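Local atomic coordinates of thioredoxin-like protein (Bacteroides caccae ATCC 43185, PDB entry 4YOD), a protein that is of unproven function but carries a thioredoxin-like fold, consistent with a role as a thiol-disulfide oxidoreductase. Residues 31-34 with 35-39; 239-242 with 243-247; 144-147 with 148-151. All coordinates share one frame; numbering follows the deposited sequence.

Contact 1: residues 31-34 with 35-39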
loop_
_atom_site.group_PDB
_atom_site.type_symbol
_atom_site.label_atom_id
_atom_site.label_comp_id
_atom_site.label_asym_id
_atom_site.label_seq_id
_atom_site.Cartn_x
_atom_site.Cartn_y
_atom_site.Cartn_z
ATOM N N ALA A 31 -5.231 -14.676 18.837
ATOM C CA ALA A 31 -5.137 -13.566 17.882
ATOM C C ALA A 31 -6.443 -13.432 17.104
ATOM O O ALA A 31 -6.940 -12.314 16.954
ATOM C CB ALA A 31 -3.967 -13.781 16.930
ATOM N N GLU A 32 -7.020 -14.579 16.661
ATOM C CA GLU A 32 -8.295 -14.649 15.929
ATOM C C GLU A 32 -9.457 -14.144 16.813
ATOM O O GLU A 32 -10.269 -13.348 16.335
ATOM C CB GLU A 32 -8.566 -16.084 15.432
ATOM C CG GLU A 32 -9.805 -16.208 14.557
ATOM C CD GLU A 32 -10.177 -17.608 14.104
ATOM O OE1 GLU A 32 -10.053 -18.562 14.909
ATOM O OE2 GLU A 32 -10.648 -17.739 12.950
ATOM N N PHE A 33 -9.531 -14.591 18.092
ATOM C CA PHE A 33 -10.586 -14.153 19.019
ATOM C C PHE A 33 -10.560 -12.619 19.214
ATOM O O PHE A 33 -11.612 -11.978 19.195
ATOM C CB PHE A 33 -10.465 -14.854 20.389
ATOM C CG PHE A 33 -11.589 -14.500 21.338
ATOM C CD1 PHE A 33 -12.780 -15.219 21.332
ATOM C CD2 PHE A 33 -11.478 -13.412 22.201
ATOM C CE1 PHE A 33 -13.830 -14.875 22.188
ATOM C CE2 PHE A 33 -12.534 -13.059 23.046
ATOM C CZ PHE A 33 -13.701 -13.798 23.038
ATOM N N LEU A 34 -9.362 -12.055 19.414
ATOM C CA LEU A 34 -9.163 -10.627 19.656
ATOM C C LEU A 34 -9.652 -9.785 18.471
ATOM O O LEU A 34 -10.317 -8.773 18.690
ATOM C CB LEU A 34 -7.681 -10.350 19.959
ATOM C CG LEU A 34 -7.299 -8.967 20.519
ATOM C CD1 LEU A 34 -8.170 -8.567 21.730
ATOM C CD2 LEU A 34 -5.825 -8.936 20.903
ATOM N N VAL A 35 -9.355 -10.218 17.230
ATOM C CA VAL A 35 -9.771 -9.516 16.022
ATOM C C VAL A 35 -11.304 -9.571 15.876
ATOM O O VAL A 35 -11.935 -8.527 15.689
ATOM C CB VAL A 35 -9.038 -10.079 14.764
ATOM C CG1 VAL A 35 -9.771 -9.735 13.470
ATOM C CG2 VAL A 35 -7.588 -9.596 14.694
ATOM N N LYS A 36 -11.895 -10.768 15.978
ATOM C CA LYS A 36 -13.316 -10.977 15.746
ATOM C C LYS A 36 -14.235 -10.263 16.738
ATOM O O LYS A 36 -15.273 -9.757 16.312
ATOM C CB LYS A 36 -13.633 -12.473 15.721
ATOM C CG LYS A 36 -13.299 -13.094 14.354
ATOM C CD LYS A 36 -13.401 -14.618 14.341
ATOM C CE LYS A 36 -13.082 -15.180 12.975
ATOM N NZ LYS A 36 -13.247 -16.657 12.924
ATOM N N HIS A 37 -13.850 -10.182 18.024
ATOM C CA HIS A 37 -14.681 -9.615 19.084
ATOM C C HIS A 37 -14.238 -8.221 19.549
ATOM O O HIS A 37 -14.858 -7.666 20.457
ATOM C CB HIS A 37 -14.684 -10.581 20.287
ATOM C CG HIS A 37 -15.272 -11.916 19.953
ATOM N ND1 HIS A 37 -16.574 -12.234 20.298
ATOM C CD2 HIS A 37 -14.735 -12.950 19.262
ATOM C CE1 HIS A 37 -16.784 -13.454 19.817
ATOM N NE2 HIS A 37 -15.708 -13.921 19.180
ATOM N N TYR A 38 -13.232 -7.631 18.889
ATOM C CA TYR A 38 -12.616 -6.344 19.246
ATOM C C TYR A 38 -13.609 -5.237 19.556
ATOM O O TYR A 38 -13.404 -4.528 20.543
ATOM C CB TYR A 38 -11.665 -5.863 18.122
ATOM C CG TYR A 38 -10.766 -4.722 18.548
ATOM C CD1 TYR A 38 -9.587 -4.963 19.249
ATOM C CD2 TYR A 38 -11.135 -3.396 18.327
ATOM C CE1 TYR A 38 -8.779 -3.914 19.689
ATOM C CE2 TYR A 38 -10.330 -2.341 18.751
ATOM C CZ TYR A 38 -9.154 -2.607 19.435
ATOM O OH TYR A 38 -8.360 -1.580 19.871
ATOM N N TRP A 39 -14.655 -5.080 18.711
ATOM C CA TRP A 39 -15.630 -3.999 18.792
ATOM C C TRP A 39 -16.961 -4.390 19.438
ATOM O O TRP A 39 -17.895 -3.592 19.402
ATOM C CB TRP A 39 -15.898 -3.469 17.360
ATOM C CG TRP A 39 -14.673 -2.900 16.695
ATOM C CD1 TRP A 39 -13.879 -3.520 15.778
ATOM C CD2 TRP A 39 -14.066 -1.621 16.952
ATOM N NE1 TRP A 39 -12.857 -2.683 15.390
ATOM C CE2 TRP A 39 -12.936 -1.517 16.108
ATOM C CE3 TRP A 39 -14.393 -0.533 17.787
ATOM C CZ2 TRP A 39 -12.125 -0.372 16.072
ATOM C CZ3 TRP A 39 -13.585 0.601 17.758
ATOM C CH2 TRP A 39 -12.459 0.669 16.917
#
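Val35 N donates to Ala31 O, one of three i to i+4 backbone bonds here, with those of Lys36 and His37. Its CG2 rests against the same carbonyl oxygen, and its side chain also touches Ala78 of helix 72-85. Lys36 N bonds to Glu32 O, and the two side chains of this pair run side by side, pointing the same way. They end in a salt bridge, with Lys36 NZ 2.8 Å from Glu32 OE2. The ammonium group comes from above the carboxylate plane, 66° out of it. Lower down, Lys36 CE lies 3.8 Å from Glu32 CG, so the aliphatic parts also touch. His37 N bonds to Phe33 O at 3.1 Å. The two rings form an offset stack, with planes at 15° and centroids 4.2 Å apart. His37 CD2 sits over one face of Phe33, offset toward the rim, 3.6 Å from Phe33 CE1. Phe33 has CG anti to its own N (chi1 -176°), which swings the ring along the helix to meet the imidazole. His37 ND1 is hydrogen-bonded to Asp40 OD2, which should limit rotation of the ring. Tyr38 CB lies 3.3 Å from Leu34 O, while Tyr38 OH bonds to Ala59 O of helix 53-66. These are i to i+4 contacts, an ion pair and a ring stack on an alpha-helix, here helix 27-37 of the helical DUF5106 region.

Contact 2: residues 239-242 with 243-247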
loop_
_atom_site.group_PDB
_atom_site.type_symbol
_atom_site.label_atom_id
_atom_site.label_comp_id
_atom_site.label_asym_id
_atom_site.label_seq_id
_atom_site.Cartn_x
_atom_site.Cartn_y
_atom_site.Cartn_z
ATOM N N GLY A 239 14.721 5.288 -17.165
ATOM C CA GLY A 239 13.839 5.833 -18.190
ATOM C C GLY A 239 12.804 6.852 -17.763
ATOM O O GLY A 239 12.622 7.129 -16.574
ATOM N N TYR A 240 12.125 7.430 -18.766
ATOM C CA TYR A 240 11.050 8.384 -18.541
ATOM C C TYR A 240 9.857 7.986 -19.395
ATOM O O TYR A 240 9.997 7.177 -20.310
ATOM C CB TYR A 240 11.500 9.841 -18.794
ATOM C CG TYR A 240 11.867 10.174 -20.226
ATOM C CD1 TYR A 240 13.179 10.054 -20.676
ATOM C CD2 TYR A 240 10.918 10.681 -21.110
ATOM C CE1 TYR A 240 13.531 10.386 -21.987
ATOM C CE2 TYR A 240 11.255 11.013 -22.424
ATOM C CZ TYR A 240 12.564 10.867 -22.858
ATOM O OH TYR A 240 12.898 11.197 -24.151
ATOM N N ASP A 241 8.682 8.523 -19.068
ATOM C CA ASP A 241 7.441 8.286 -19.793
ATOM C C ASP A 241 7.233 9.424 -20.788
ATOM O O ASP A 241 6.714 10.477 -20.412
ATOM C CB ASP A 241 6.277 8.190 -18.797
ATOM C CG ASP A 241 4.998 7.588 -19.349
ATOM O OD1 ASP A 241 4.890 7.437 -20.592
ATOM O OD2 ASP A 241 4.116 7.255 -18.547
ATOM N N LYS A 242 7.669 9.224 -22.050
ATOM C CA LYS A 242 7.631 10.238 -23.118
ATOM C C LYS A 242 6.235 10.867 -23.293
ATOM O O LYS A 242 6.136 12.090 -23.284
ATOM C CB LYS A 242 8.119 9.639 -24.454
ATOM C CG LYS A 242 8.394 10.659 -25.552
ATOM C CD LYS A 242 8.716 9.971 -26.878
ATOM C CE LYS A 242 8.796 10.941 -28.037
ATOM N NZ LYS A 242 10.038 11.760 -28.009
ATOM N N LYS A 243 5.175 10.046 -23.418
ATOM C CA LYS A 243 3.813 10.544 -23.639
ATOM C C LYS A 243 3.025 10.710 -22.318
ATOM O O LYS A 243 1.851 11.080 -22.364
ATOM C CB LYS A 243 3.051 9.627 -24.613
ATOM C CG LYS A 243 3.684 9.520 -26.011
ATOM C CD LYS A 243 2.712 8.977 -27.078
ATOM C CE LYS A 243 2.497 7.474 -27.042
ATOM N NZ LYS A 243 3.668 6.726 -27.575
ATOM N N PHE A 244 3.676 10.483 -21.147
ATOM C CA PHE A 244 3.084 10.628 -19.803
ATOM C C PHE A 244 1.806 9.758 -19.657
ATOM O O PHE A 244 0.828 10.167 -19.027
ATOM C CB PHE A 244 2.803 12.117 -19.448
ATOM C CG PHE A 244 3.742 13.131 -20.082
ATOM C CD1 PHE A 244 5.075 13.216 -19.687
ATOM C CD2 PHE A 244 3.292 14.000 -21.071
ATOM C CE1 PHE A 244 5.947 14.130 -20.295
ATOM C CE2 PHE A 244 4.158 14.927 -21.663
ATOM C CZ PHE A 244 5.478 14.989 -21.270
ATOM N N THR A 245 1.860 8.535 -20.215
ATOM C CA THR A 245 0.782 7.540 -20.252
ATOM C C THR A 245 0.433 7.005 -18.846
ATOM O O THR A 245 -0.748 6.816 -18.556
ATOM C CB THR A 245 1.190 6.400 -21.200
ATOM O OG1 THR A 245 1.625 6.987 -22.424
ATOM C CG2 THR A 245 0.055 5.414 -21.477
ATOM N N ILE A 246 1.446 6.749 -17.991
ATOM C CA ILE A 246 1.233 6.249 -16.628
ATOM C C ILE A 246 0.382 7.248 -15.861
ATOM O O ILE A 246 -0.630 6.858 -15.263
ATOM C CB ILE A 246 2.563 5.953 -15.899
ATOM C CG1 ILE A 246 3.316 4.790 -16.576
ATOM C CG2 ILE A 246 2.314 5.686 -14.391
ATOM C CD1 ILE A 246 4.844 4.709 -16.260
ATOM N N LYS A 247 0.778 8.542 -15.923
ATOM C CA LYS A 247 0.120 9.660 -15.254
ATOM C C LYS A 247 -1.275 9.907 -15.846
ATOM O O LYS A 247 -2.246 9.935 -15.091
ATOM C CB LYS A 247 0.996 10.927 -15.359
ATOM C CG LYS A 247 0.557 12.097 -14.494
ATOM C CD LYS A 247 1.301 13.367 -14.896
ATOM C CE LYS A 247 1.354 14.399 -13.796
ATOM N NZ LYS A 247 0.031 15.023 -13.538
HETATM O O HOH W 1 3.437 9.275 -16.910
#
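Asp241 turns its carboxylate onto the backbone N-H groups at the start of helix 245-249. The stronger bond is from Ile246 N to Asp241 OD2, at 2.8 Å and nearly straight (N-H...O 170°). OD2 accepts it on its syn lone pair, the side of the other oxygen. Thr245 N makes a weak bond to Asp241 OD1 at 3.2 Å. The two oxygens thus serve two successive amides, which should fix the rotation of the carboxylate. Asp241 CG lies anti to the backbone N (chi1 -164°), and this directs the group across the turn to the helix start. The N-H groups there would probably stabilise its negative charge.

A water extends the network. It donates to Asp241 OD2 at 2.7 Å and accepts from Lys247 N at 2.9 Å. In this way a third amide of the first helical turn is linked to the same carboxylate.

The backbone closes a type I beta turn from Asp241 to Phe244. Phe244 N donates to Asp241 O at 3.1 Å.

The remaining contacts are close approaches without hydrogen bonds. Phe244 folds its ring back over the turn, with Lys242 O above the centre of one face, 3.5 Å from the ring plane. Phe244 CD1 is 3.3 Å from Asp241 O. The ring also touches Leu222 of helix 222-228. Ile246 packs CG1 against Asp241 OD2 at 3.3 Å, and elsewhere it touches Phe157 and Tyr252.

Phe244 holds the N-cap position, while the Asp241 carboxylate accepts from the Thr245 and Ile246 amides that follow it. A type I turn thus leads from strand 237-240, outermost in the five-stranded thioredoxin-like sheet, into the short helix 245-249.

Contact 3: residues 144-147 with 148-151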
loop_
_atom_site.group_PDB
_atom_site.type_symbol
_atom_site.label_atom_id
_atom_site.label_comp_id
_atom_site.label_asym_id
_atom_site.label_seq_id
_atom_site.Cartn_x
_atom_site.Cartn_y
_atom_site.Cartn_z
ATOM N N LEU A 144 -8.506 1.770 -8.813
ATOM C CA LEU A 144 -7.068 2.013 -8.878
ATOM C C LEU A 144 -6.281 0.999 -7.996
ATOM O O LEU A 144 -5.219 0.552 -8.426
ATOM C CB LEU A 144 -6.749 3.459 -8.487
ATOM C CG LEU A 144 -5.273 3.870 -8.428
ATOM C CD1 LEU A 144 -4.559 3.664 -9.809
ATOM C CD2 LEU A 144 -5.151 5.309 -7.958
ATOM N N ALA A 145 -6.825 0.597 -6.821
ATOM C CA ALA A 145 -6.177 -0.371 -5.918
ATOM C C ALA A 145 -6.079 -1.792 -6.545
ATOM O O ALA A 145 -5.220 -2.571 -6.151
ATOM C CB ALA A 145 -6.909 -0.425 -4.593
ATOM N N GLN A 146 -6.907 -2.088 -7.562
ATOM C CA GLN A 146 -6.864 -3.343 -8.305
ATOM C C GLN A 146 -5.677 -3.374 -9.248
ATOM O O GLN A 146 -5.185 -4.452 -9.597
ATOM C CB GLN A 146 -8.162 -3.548 -9.133
ATOM C CG GLN A 146 -9.461 -3.661 -8.339
ATOM C CD GLN A 146 -9.444 -4.570 -7.136
ATOM O OE1 GLN A 146 -8.829 -5.648 -7.106
ATOM N NE2 GLN A 146 -10.193 -4.176 -6.136
ATOM N N LYS A 147 -5.254 -2.192 -9.725
ATOM C CA LYS A 147 -4.119 -2.084 -10.648
ATOM C C LYS A 147 -2.829 -2.367 -9.905
ATOM O O LYS A 147 -2.577 -1.738 -8.878
ATOM C CB LYS A 147 -4.076 -0.681 -11.267
ATOM C CG LYS A 147 -5.338 -0.322 -12.063
ATOM C CD LYS A 147 -5.121 0.919 -12.887
ATOM C CE LYS A 147 -6.426 1.409 -13.487
ATOM N NZ LYS A 147 -6.225 2.678 -14.236
ATOM N N ASN A 148 -2.017 -3.325 -10.409
ATOM C CA ASN A 148 -0.739 -3.730 -9.808
ATOM C C ASN A 148 -0.946 -4.196 -8.359
ATOM O O ASN A 148 -0.044 -4.090 -7.512
ATOM C CB ASN A 148 0.298 -2.601 -9.914
ATOM C CG ASN A 148 0.260 -1.967 -11.281
ATOM O OD1 ASN A 148 0.603 -2.581 -12.285
ATOM N ND2 ASN A 148 -0.259 -0.769 -11.363
ATOM N N ARG A 149 -2.155 -4.747 -8.088
ATOM C CA ARG A 149 -2.461 -5.336 -6.793
ATOM C C ARG A 149 -1.485 -6.518 -6.545
ATOM O O ARG A 149 -1.077 -7.180 -7.504
ATOM C CB ARG A 149 -3.920 -5.827 -6.780
ATOM C CG ARG A 149 -4.345 -6.329 -5.420
ATOM C CD ARG A 149 -5.841 -6.553 -5.331
ATOM N NE ARG A 149 -6.175 -7.024 -3.986
ATOM C CZ ARG A 149 -7.403 -7.300 -3.575
ATOM N NH1 ARG A 149 -8.437 -7.118 -4.387
ATOM N NH2 ARG A 149 -7.612 -7.746 -2.344
ATOM N N ILE A 150 -1.084 -6.751 -5.284
ATOM C CA ILE A 150 -0.195 -7.884 -4.950
ATOM C C ILE A 150 -0.863 -9.183 -5.444
ATOM O O ILE A 150 -2.056 -9.363 -5.231
ATOM C CB ILE A 150 0.166 -7.960 -3.442
ATOM C CG1 ILE A 150 1.106 -6.800 -3.057
ATOM C CG2 ILE A 150 0.865 -9.304 -3.113
ATOM C CD1 ILE A 150 1.609 -6.806 -1.519
ATOM N N GLY A 151 -0.098 -10.031 -6.129
ATOM C CA GLY A 151 -0.590 -11.301 -6.653
ATOM C C GLY A 151 -1.200 -11.181 -8.037
ATOM O O GLY A 151 -1.723 -12.161 -8.558
#
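Ala145 O meets the side chain of Arg149 at CB, 3.6 Å away, near the end of helix 132-146. The methyl group of Ala145 and the Arg149 side chain both touch Ile118 of helix 114-125. Gln146 carries the polar part of the contact. Its side chain bends at chi2 (-46°), which brings the amide alongside the extended arginine. Gln146 OE1 accepts from Arg149 NH1 at 3.1 Å, on a lone pair in the carbonyl plane. The oxygen sits at the edge of the guanidinium, although the two planar groups are turned 60° apart. Arg149 NH2 forms a salt bridge to Glu115, so the guanidinium is held from more than one direction. A leucine in place of Arg149 would probably leave Glu115 without its ion-pair mate and Gln146 OE1 without this donor. Gln146 O also accepts a weak bond from Arg149 N, at 3.4 Å. Lys147 places CB 3.8 Å from Asn148 ND2, while Lys147 NZ reaches Gln250 O. The Asn148 amide is held by Ile155 N and Leu251 O. Gln146 to Arg149 forms a type II beta turn, which follows on from helix 132-146 and leads the chain toward the thioredoxin-like part.

Along the chain the order is contact 1, contact 3, contact 2. Contact 1 lies on helix 27-37, near the start of the helical DUF5106 region. Contact 3 takes in the C-terminal part of helix 132-146, the last helix in this region, and the loop after it, and is nearest the chain centre. Contact 2 belongs to the thioredoxin-like part, between strand 237-240, outermost in its sheet, and helix 245-249. The centres of contacts 1 and 2 are about 45 Å apart, on opposite sides of the chain's centre. Contact 3 is about 27 Å from contact 1 and 19 Å from contact 2, between centres. None of the three touches another. Residues 144-151 therefore mark the passage between two differently built parts of one chain.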